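Local coordinates for cytochrome c family protein (Geobacter sulfurreducens, PDB 3OUQ) that probably carries electrons along a chain of covalently bound c-type hemes, this being the N-terminal hexaheme part of an extended dodecaheme cytochrome with the c7-type fold, at residues A147-V150 and A151-G155; R46-M49 and L50-E53. All coordinates share one frame; numbering follows the deposited sequence.

Contact 1: A147-V150 and A151-G155; sequences AFTV and AGNCG. With HEC (heme c), chain G.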
ATOM      1  N   ALA A 147     -15.903   3.772 -12.903  1.00 49.54           N
ATOM      2  CA  ALA A 147     -15.395   5.096 -13.238  1.00 48.31           C
ATOM      3  C   ALA A 147     -15.182   5.196 -14.743  1.00 48.27           C
ATOM      4  O   ALA A 147     -15.238   4.186 -15.447  1.00 47.62           O
ATOM      5  CB  ALA A 147     -14.093   5.347 -12.512  1.00 48.01           C
ATOM      6  N   PHE A 148     -14.923   6.406 -15.235  1.00 47.48           N
ATOM      7  CA  PHE A 148     -14.730   6.594 -16.661  1.00 46.63           C
ATOM      8  C   PHE A 148     -13.727   5.615 -17.244  1.00 46.88           C
ATOM      9  O   PHE A 148     -12.683   5.338 -16.649  1.00 47.68           O
ATOM     10  CB  PHE A 148     -14.341   8.041 -16.971  1.00 47.73           C
ATOM     11  CG  PHE A 148     -13.079   8.507 -16.308  1.00 49.80           C
ATOM     12  CD1 PHE A 148     -11.831   8.126 -16.795  1.00 50.59           C
ATOM     13  CD2 PHE A 148     -13.136   9.405 -15.248  1.00 50.63           C
ATOM     14  CE1 PHE A 148     -10.657   8.640 -16.239  1.00 50.23           C
ATOM     15  CE2 PHE A 148     -11.975   9.925 -14.686  1.00 49.97           C
ATOM     16  CZ  PHE A 148     -10.732   9.541 -15.186  1.00 50.68           C
ATOM     17  N   THR A 149     -14.068   5.080 -18.411  1.00 45.10           N
ATOM     18  CA  THR A 149     -13.236   4.098 -19.082  1.00 42.71           C
ATOM     19  C   THR A 149     -11.821   4.569 -19.376  1.00 41.68           C
ATOM     20  O   THR A 149     -11.554   5.754 -19.550  1.00 39.39           O
ATOM     21  CB  THR A 149     -13.882   3.615 -20.412  1.00 42.69           C
ATOM     22  OG1 THR A 149     -13.153   2.490 -20.915  1.00 42.49           O
ATOM     23  CG2 THR A 149     -13.861   4.719 -21.464  1.00 42.05           C
ATOM     24  N   VAL A 150     -10.920   3.600 -19.429  1.00 42.00           N
ATOM     25  CA  VAL A 150      -9.519   3.830 -19.700  1.00 42.75           C
ATOM     26  C   VAL A 150      -9.315   3.787 -21.223  1.00 44.41           C
ATOM     27  O   VAL A 150      -8.274   4.206 -21.741  1.00 44.57           O
ATOM     28  CB  VAL A 150      -8.683   2.738 -19.003  1.00 42.88           C
ATOM     29  CG1 VAL A 150      -8.746   1.432 -19.782  1.00 42.31           C
ATOM     30  CG2 VAL A 150      -7.285   3.205 -18.823  1.00 43.53           C
ATOM     31  N   ALA A 151     -10.322   3.266 -21.930  1.00 45.14           N
ATOM     32  CA  ALA A 151     -10.300   3.178 -23.389  1.00 44.70           C
ATOM     33  C   ALA A 151     -10.778   4.546 -23.871  1.00 44.64           C
ATOM     34  O   ALA A 151     -11.910   4.710 -24.322  1.00 46.18           O
ATOM     35  CB  ALA A 151     -11.251   2.080 -23.865  1.00 42.44           C
ATOM     36  N   GLY A 152      -9.894   5.527 -23.764  1.00 43.76           N
ATOM     37  CA  GLY A 152     -10.233   6.885 -24.130  1.00 43.45           C
ATOM     38  C   GLY A 152     -10.054   7.696 -22.858  1.00 43.54           C
ATOM     39  O   GLY A 152      -9.572   7.167 -21.860  1.00 44.13           O
ATOM     40  N   ASN A 153     -10.436   8.964 -22.874  1.00 42.43           N
ATOM     41  CA  ASN A 153     -10.292   9.802 -21.694  1.00 43.51           C
ATOM     42  C   ASN A 153      -8.815  10.017 -21.340  1.00 44.58           C
ATOM     43  O   ASN A 153      -8.497  10.503 -20.255  1.00 44.49           O
ATOM     44  CB  ASN A 153     -11.023   9.164 -20.508  1.00 42.24           C
ATOM     45  CG  ASN A 153     -12.505   8.974 -20.769  1.00 40.40           C
ATOM     46  OD1 ASN A 153     -13.238   9.936 -20.979  1.00 41.39           O
ATOM     47  ND2 ASN A 153     -12.954   7.729 -20.752  1.00 40.49           N
ATOM     48  N   CYS A 154      -7.927   9.664 -22.270  1.00 45.56           N
ATOM     49  CA  CYS A 154      -6.477   9.797 -22.090  1.00 45.61           C
ATOM     50  C   CYS A 154      -6.047  11.042 -21.328  1.00 46.00           C
ATOM     51  O   CYS A 154      -5.196  10.984 -20.439  1.00 46.40           O
ATOM     52  CB  CYS A 154      -5.771   9.824 -23.445  1.00 45.61           C
ATOM     53  SG  CYS A 154      -6.239   8.506 -24.603  1.00 48.28           S
ATOM     54  N   GLY A 155      -6.631  12.172 -21.706  1.00 46.62           N
ATOM     55  CA  GLY A 155      -6.283  13.436 -21.091  1.00 46.34           C
ATOM     56  C   GLY A 155      -6.703  13.595 -19.651  1.00 47.02           C
ATOM     57  O   GLY A 155      -6.165  14.451 -18.951  1.00 48.69           O
TER
HETATM   58 FE   HEC G 606      -2.556   5.474 -19.994  1.00 47.13          FE
HETATM   59  CHA HEC G 606       0.274   3.897 -19.052  1.00 46.55           C
HETATM   60  CHB HEC G 606      -1.172   6.030 -23.110  1.00 46.78           C
HETATM   61  CHC HEC G 606      -5.578   6.639 -21.094  1.00 46.05           C
HETATM   62  CHD HEC G 606      -3.463   5.882 -16.737  1.00 44.55           C
HETATM   63  NA  HEC G 606      -0.845   5.011 -20.894  1.00 45.80           N
HETATM   64  C1A HEC G 606       0.162   4.220 -20.388  1.00 46.22           C
HETATM   65  C2A HEC G 606       1.208   4.009 -21.349  1.00 46.35           C
HETATM   66  C3A HEC G 606       0.905   4.765 -22.414  1.00 47.23           C
HETATM   67  C4A HEC G 606      -0.394   5.370 -22.162  1.00 47.18           C
HETATM   68  CMA HEC G 606       1.827   4.966 -23.607  1.00 47.60           C
HETATM   69  CAA HEC G 606       2.334   3.012 -21.278  1.00 46.34           C
HETATM   70  CBA HEC G 606       1.865   1.581 -21.525  1.00 49.65           C
HETATM   71  CGA HEC G 606       1.304   1.380 -22.924  1.00 50.79           C
HETATM   72  O1A HEC G 606       2.013   1.729 -23.890  1.00 53.16           O
HETATM   73  O2A HEC G 606       0.165   0.875 -23.057  1.00 50.24           O
HETATM   74  NB  HEC G 606      -3.256   6.099 -21.747  1.00 46.19           N
HETATM   75  C1B HEC G 606      -2.542   6.290 -22.939  1.00 47.58           C
HETATM   76  C2B HEC G 606      -3.456   6.666 -24.001  1.00 46.95           C
HETATM   77  C3B HEC G 606      -4.692   6.695 -23.482  1.00 46.78           C
HETATM   78  C4B HEC G 606      -4.567   6.453 -22.059  1.00 45.97           C
HETATM   79  CMB HEC G 606      -3.122   6.978 -25.446  1.00 46.67           C
HETATM   80  CAB HEC G 606      -5.952   6.763 -24.333  1.00 47.97           C
HETATM   81  CBB HEC G 606      -6.789   5.494 -24.382  1.00 48.59           C
HETATM   82  NC  HEC G 606      -4.244   5.972 -19.121  1.00 44.37           N
HETATM   83  C1C HEC G 606      -5.433   6.404 -19.705  1.00 44.08           C
HETATM   84  C2C HEC G 606      -6.445   6.607 -18.685  1.00 42.75           C
HETATM   85  C3C HEC G 606      -5.869   6.433 -17.483  1.00 42.86           C
HETATM   86  C4C HEC G 606      -4.478   6.038 -17.743  1.00 45.24           C
HETATM   87  CMC HEC G 606      -7.898   6.949 -18.888  1.00 41.56           C
HETATM   88  CAC HEC G 606      -6.456   6.841 -16.143  1.00 41.04           C
HETATM   89  CBC HEC G 606      -7.544   5.925 -15.628  1.00 39.20           C
HETATM   90  ND  HEC G 606      -1.738   5.059 -18.259  1.00 45.47           N
HETATM   91  C1D HEC G 606      -2.163   5.436 -16.995  1.00 44.70           C
HETATM   92  C2D HEC G 606      -1.196   5.013 -16.008  1.00 45.06           C
HETATM   93  C3D HEC G 606      -0.242   4.329 -16.664  1.00 45.67           C
HETATM   94  C4D HEC G 606      -0.582   4.353 -18.050  1.00 45.59           C
HETATM   95  CMD HEC G 606      -1.188   5.270 -14.517  1.00 46.06           C
HETATM   96  CAD HEC G 606       1.001   3.640 -16.130  1.00 45.70           C
HETATM   97  CBD HEC G 606       0.685   2.383 -15.371  1.00 46.82           C
HETATM   98  CGD HEC G 606       1.895   1.505 -15.193  1.00 48.26           C
HETATM   99  O1D HEC G 606       1.801   0.507 -14.451  1.00 47.95           O
HETATM  100  O2D HEC G 606       2.939   1.806 -15.806  1.00 51.05           O

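Contact 2: R46-M49 and L50-E53; sequences RYTM and LDME. With HEC (heme c), chain D.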
ATOM      1  N   ARG A  46      11.098  -6.327   1.111  1.00 57.60           N
ATOM      2  CA  ARG A  46      10.228  -5.278   1.607  1.00 54.80           C
ATOM      3  C   ARG A  46       8.846  -5.900   1.545  1.00 53.44           C
ATOM      4  O   ARG A  46       8.126  -5.721   0.565  1.00 54.75           O
ATOM      5  CB  ARG A  46      10.305  -4.045   0.708  1.00 53.84           C
ATOM      6  CG  ARG A  46      11.555  -3.207   0.931  1.00 53.14           C
ATOM      7  CD  ARG A  46      11.559  -2.540   2.309  1.00 50.18           C
ATOM      8  N   TYR A  47       8.489  -6.658   2.577  1.00 50.42           N
ATOM      9  CA  TYR A  47       7.188  -7.316   2.611  1.00 47.75           C
ATOM     10  C   TYR A  47       6.059  -6.361   2.301  1.00 44.72           C
ATOM     11  O   TYR A  47       6.073  -5.211   2.736  1.00 45.14           O
ATOM     12  CB  TYR A  47       6.939  -7.964   3.972  1.00 47.70           C
ATOM     13  CG  TYR A  47       7.891  -9.080   4.268  1.00 48.57           C
ATOM     14  CD1 TYR A  47       9.001  -8.876   5.085  1.00 49.93           C
ATOM     15  CD2 TYR A  47       7.714 -10.330   3.693  1.00 49.29           C
ATOM     16  CE1 TYR A  47       9.916  -9.897   5.330  1.00 51.08           C
ATOM     17  CE2 TYR A  47       8.619 -11.359   3.924  1.00 52.42           C
ATOM     18  CZ  TYR A  47       9.720 -11.134   4.742  1.00 52.45           C
ATOM     19  OH  TYR A  47      10.613 -12.151   4.971  1.00 53.46           O
ATOM     20  N   THR A  48       5.083  -6.852   1.544  1.00 42.23           N
ATOM     21  CA  THR A  48       3.916  -6.064   1.167  1.00 40.19           C
ATOM     22  C   THR A  48       2.839  -6.283   2.217  1.00 40.56           C
ATOM     23  O   THR A  48       2.946  -7.191   3.041  1.00 40.95           O
ATOM     24  CB  THR A  48       3.348  -6.528  -0.174  1.00 39.34           C
ATOM     25  OG1 THR A  48       2.872  -7.873  -0.043  1.00 39.07           O
ATOM     26  CG2 THR A  48       4.414  -6.485  -1.250  1.00 37.42           C
ATOM     27  N   MET A  49       1.795  -5.463   2.185  1.00 40.03           N
ATOM     28  CA  MET A  49       0.711  -5.613   3.138  1.00 39.82           C
ATOM     29  C   MET A  49       0.020  -6.958   2.966  1.00 40.91           C
ATOM     30  O   MET A  49      -0.434  -7.547   3.942  1.00 42.35           O
ATOM     31  CB  MET A  49      -0.288  -4.482   2.992  1.00 39.97           C
ATOM     32  CG  MET A  49       0.253  -3.136   3.438  1.00 40.35           C
ATOM     33  SD  MET A  49       0.965  -3.096   5.118  1.00 41.48           S
ATOM     34  CE  MET A  49      -0.255  -4.038   6.028  1.00 39.98           C
ATOM     35  N   LEU A  50      -0.067  -7.453   1.735  1.00 41.81           N
ATOM     36  CA  LEU A  50      -0.674  -8.762   1.517  1.00 44.63           C
ATOM     37  C   LEU A  50       0.181  -9.821   2.212  1.00 45.83           C
ATOM     38  O   LEU A  50      -0.346 -10.783   2.769  1.00 46.48           O
ATOM     39  CB  LEU A  50      -0.781  -9.098   0.023  1.00 45.28           C
ATOM     40  CG  LEU A  50      -2.030  -8.607  -0.707  1.00 46.04           C
ATOM     41  CD1 LEU A  50      -2.107  -9.265  -2.073  1.00 49.91           C
ATOM     42  CD2 LEU A  50      -3.271  -8.953   0.102  1.00 45.69           C
ATOM     43  N   ASP A  51       1.502  -9.650   2.175  1.00 46.03           N
ATOM     44  CA  ASP A  51       2.382 -10.605   2.830  1.00 45.60           C
ATOM     45  C   ASP A  51       2.061 -10.602   4.311  1.00 44.68           C
ATOM     46  O   ASP A  51       2.022 -11.659   4.947  1.00 45.24           O
ATOM     47  CB  ASP A  51       3.855 -10.234   2.639  1.00 48.82           C
ATOM     48  CG  ASP A  51       4.334 -10.454   1.224  1.00 51.52           C
ATOM     49  OD1 ASP A  51       4.021 -11.514   0.649  1.00 53.50           O
ATOM     50  OD2 ASP A  51       5.036  -9.573   0.689  1.00 53.98           O
ATOM     51  N   MET A  52       1.831  -9.412   4.862  1.00 42.28           N
ATOM     52  CA  MET A  52       1.511  -9.291   6.278  1.00 40.79           C
ATOM     53  C   MET A  52       0.167  -9.941   6.571  1.00 39.63           C
ATOM     54  O   MET A  52      -0.024 -10.535   7.633  1.00 38.71           O
ATOM     55  CB  MET A  52       1.504  -7.822   6.703  1.00 40.83           C
ATOM     56  CG  MET A  52       2.860  -7.158   6.532  1.00 41.13           C
ATOM     57  SD  MET A  52       3.066  -5.628   7.438  1.00 40.55           S
ATOM     58  CE  MET A  52       4.061  -4.720   6.299  1.00 42.74           C
ATOM     59  N   GLU A  53      -0.759  -9.837   5.621  1.00 38.78           N
ATOM     60  CA  GLU A  53      -2.072 -10.446   5.787  1.00 38.49           C
ATOM     61  C   GLU A  53      -1.869 -11.953   5.820  1.00 38.19           C
ATOM     62  O   GLU A  53      -2.658 -12.679   6.412  1.00 38.79           O
ATOM     63  CB  GLU A  53      -3.014 -10.077   4.633  1.00 37.60           C
ATOM     64  CG  GLU A  53      -3.248  -8.589   4.463  1.00 39.92           C
ATOM     65  CD  GLU A  53      -4.491  -8.261   3.641  1.00 42.51           C
ATOM     66  OE1 GLU A  53      -4.699  -7.069   3.327  1.00 42.41           O
ATOM     67  OE2 GLU A  53      -5.270  -9.185   3.317  1.00 43.82           O
TER
HETATM   68 FE   HEC D 603       1.161  -0.837   5.626  1.00 41.29          FE
HETATM   69  CHA HEC D 603       4.033  -1.078   3.757  1.00 41.73           C
HETATM   70  CHB HEC D 603      -0.516   0.244   2.898  1.00 41.77           C
HETATM   71  CHC HEC D 603      -1.726  -1.029   7.376  1.00 41.16           C
HETATM   72  CHD HEC D 603       2.953  -1.455   8.462  1.00 40.72           C
HETATM   73  NA  HEC D 603       1.664  -0.458   3.750  1.00 41.72           N
HETATM   74  C1A HEC D 603       2.857  -0.762   3.101  1.00 41.62           C
HETATM   75  C2A HEC D 603       2.767  -0.502   1.683  1.00 41.27           C
HETATM   76  C3A HEC D 603       1.536   0.036   1.484  1.00 42.11           C
HETATM   77  C4A HEC D 603       0.861   0.075   2.765  1.00 42.02           C
HETATM   78  CMA HEC D 603       0.932   0.412   0.138  1.00 41.46           C
HETATM   79  CAA HEC D 603       3.794  -0.826   0.605  1.00 38.72           C
HETATM   80  CBA HEC D 603       3.793  -2.291   0.179  1.00 39.44           C
HETATM   81  CGA HEC D 603       2.442  -2.756  -0.329  1.00 38.46           C
HETATM   82  O1A HEC D 603       1.960  -2.198  -1.332  1.00 40.93           O
HETATM   83  O2A HEC D 603       1.854  -3.674   0.273  1.00 37.10           O
HETATM   84  NB  HEC D 603      -0.737  -0.599   5.183  1.00 40.21           N
HETATM   85  C1B HEC D 603      -1.274  -0.129   4.009  1.00 39.84           C
HETATM   86  C2B HEC D 603      -2.710  -0.086   4.070  1.00 38.08           C
HETATM   87  C3B HEC D 603      -3.033  -0.521   5.290  1.00 37.54           C
HETATM   88  C4B HEC D 603      -1.813  -0.794   5.993  1.00 39.45           C
HETATM   89  CMB HEC D 603      -3.661   0.422   2.982  1.00 37.87           C
HETATM   90  CAB HEC D 603      -4.414  -0.711   5.847  1.00 36.50           C
HETATM   91  CBB HEC D 603      -5.205  -1.894   5.361  1.00 37.57           C
HETATM   92  NC  HEC D 603       0.701  -1.184   7.533  1.00 40.26           N
HETATM   93  C1C HEC D 603      -0.550  -1.199   8.108  1.00 40.01           C
HETATM   94  C2C HEC D 603      -0.476  -1.496   9.526  1.00 39.24           C
HETATM   95  C3C HEC D 603       0.839  -1.554   9.840  1.00 39.65           C
HETATM   96  C4C HEC D 603       1.567  -1.426   8.587  1.00 40.39           C
HETATM   97  CMC HEC D 603      -1.621  -1.820  10.487  1.00 36.40           C
HETATM   98  CAC HEC D 603       1.411  -1.608  11.264  1.00 38.03           C
HETATM   99  CBC HEC D 603       1.109  -2.890  12.022  1.00 34.13           C
HETATM  100  ND  HEC D 603       3.095  -1.072   6.023  1.00 41.74           N
HETATM  101  C1D HEC D 603       3.666  -1.258   7.271  1.00 41.45           C
HETATM  102  C2D HEC D 603       5.096  -1.451   7.149  1.00 42.04           C
HETATM  103  C3D HEC D 603       5.394  -1.437   5.805  1.00 41.90           C
HETATM  104  C4D HEC D 603       4.152  -1.163   5.132  1.00 41.17           C
HETATM  105  CMD HEC D 603       6.079  -1.672   8.299  1.00 40.16           C
HETATM  106  CAD HEC D 603       6.724  -1.802   5.134  1.00 41.89           C
HETATM  107  CBD HEC D 603       7.060  -3.264   5.361  1.00 43.93           C
HETATM  108  CGD HEC D 603       8.373  -3.675   4.722  1.00 45.74           C
HETATM  109  O1D HEC D 603       8.834  -4.806   4.982  1.00 47.96           O
HETATM  110  O2D HEC D 603       8.945  -2.875   3.956  1.00 48.04           O

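Contact 1: A147-V150 and A151-G155
Two hydrogen bonds tie T149 to the residues that follow it. N153 ND2 donates to T149 O at 2.7 Å, coming in from somewhat out of the carbonyl plane. Its hydroxyl is used as well: A151 N donates to T149 OG1 at 3.1 Å, an ST turn made possible because OG1 stands opposite the backbone nitrogen (chi1 -170°). With a valine here, the A151 amide would probably be left without its hydroxyl acceptor and the turn would be freer to shift. The chain then bends through an inverse gamma turn centred on A151, closed by a weak bond from G152 N to V150 O at 2.9 Å. This turn delivers the chain to the CxxCH heme-attachment motif of a cytochrome c: C154 SG is covalently joined to CAB of the heme at 1.8 Å, and C157 is the second cysteine of the motif. V150 lays CG2 against the porphyrin, 3.5 Å from heme C2C, and also packs on M129, an axial ligand of heme iron. Beyond the turn, F148 CD1 lies 3.9 Å from N153 CB, its ring turned about 55° from the asparagine amide, while the same ring meets that of H142.

Contact 2: R46-M49 and L50-E53
T48 and D51 form a capping box at the start of helix 49-53, and the residues leading into it line a heme pocket of this c7-type cytochrome. R46 comes first and runs its aliphatic chain past a heme propionate, with CD near O2D; its guanidinium group is not modelled. Y47 follows, its ring plane nearly perpendicular to that of the D51 carboxylate and its edge set against the aspartate's methylene, CD2 standing 4.0 Å from D51 CB. Its backbone nitrogen lies near O1D of the same propionate.

T48 is the N-cap. Its amide gives D51 OD2 an almost straight bond of 2.9 Å (172°), met on the anti side of the carboxylate. In return D51 N donates to T48 OG1 at 3.2 Å, which the threonine places between its backbone N and carbonyl carbon (chi1 64°). T48 O takes the first helical bond, from M52 N, in the carbonyl plane.

M49, the first helical residue, is gripped at both ends. Its amide donates to propionate O2A at 2.6 Å, a position where the helix N terminus would probably help to stabilise negative charge. A bend at chi2 (-53°) brings SD 2.3 Å from the heme iron, where H80 is the other axial ligand; the further bend at chi3 turns only the methyl CE. M52, one turn on, backs this methionine: its SD lies 3.9 Å from M49 CE, and V70 touches both side chains. E53 N completes the turn by bonding M49 O, while its carboxylate pairs with R113 and S117 in the second c7-like region. At the heme margin, M52 CE rests 3.5 Å from the propionate carbon CBD.

How the contacts relate
From the N terminus, contact 2 comes first, where the loop after helix 20-27 enters helix 49-53 in the first cytochrome c7-like region. Contact 1 opens only after that has closed, in the loop after helix 129-133 and running into the start of helix 154-157 of the second region. Each is one unbroken stretch, so neither encloses a long loop, and the two stand in series without nesting or crossing. Their centres are about 31 Å apart and they do not touch. Each serves a different heme of the elongated chain: 46-53 supplies an axial ligand, whereas 147-155 provides a covalent anchor. Contact 2 also reaches the second region through E53, while contact 1 lies near the C terminus.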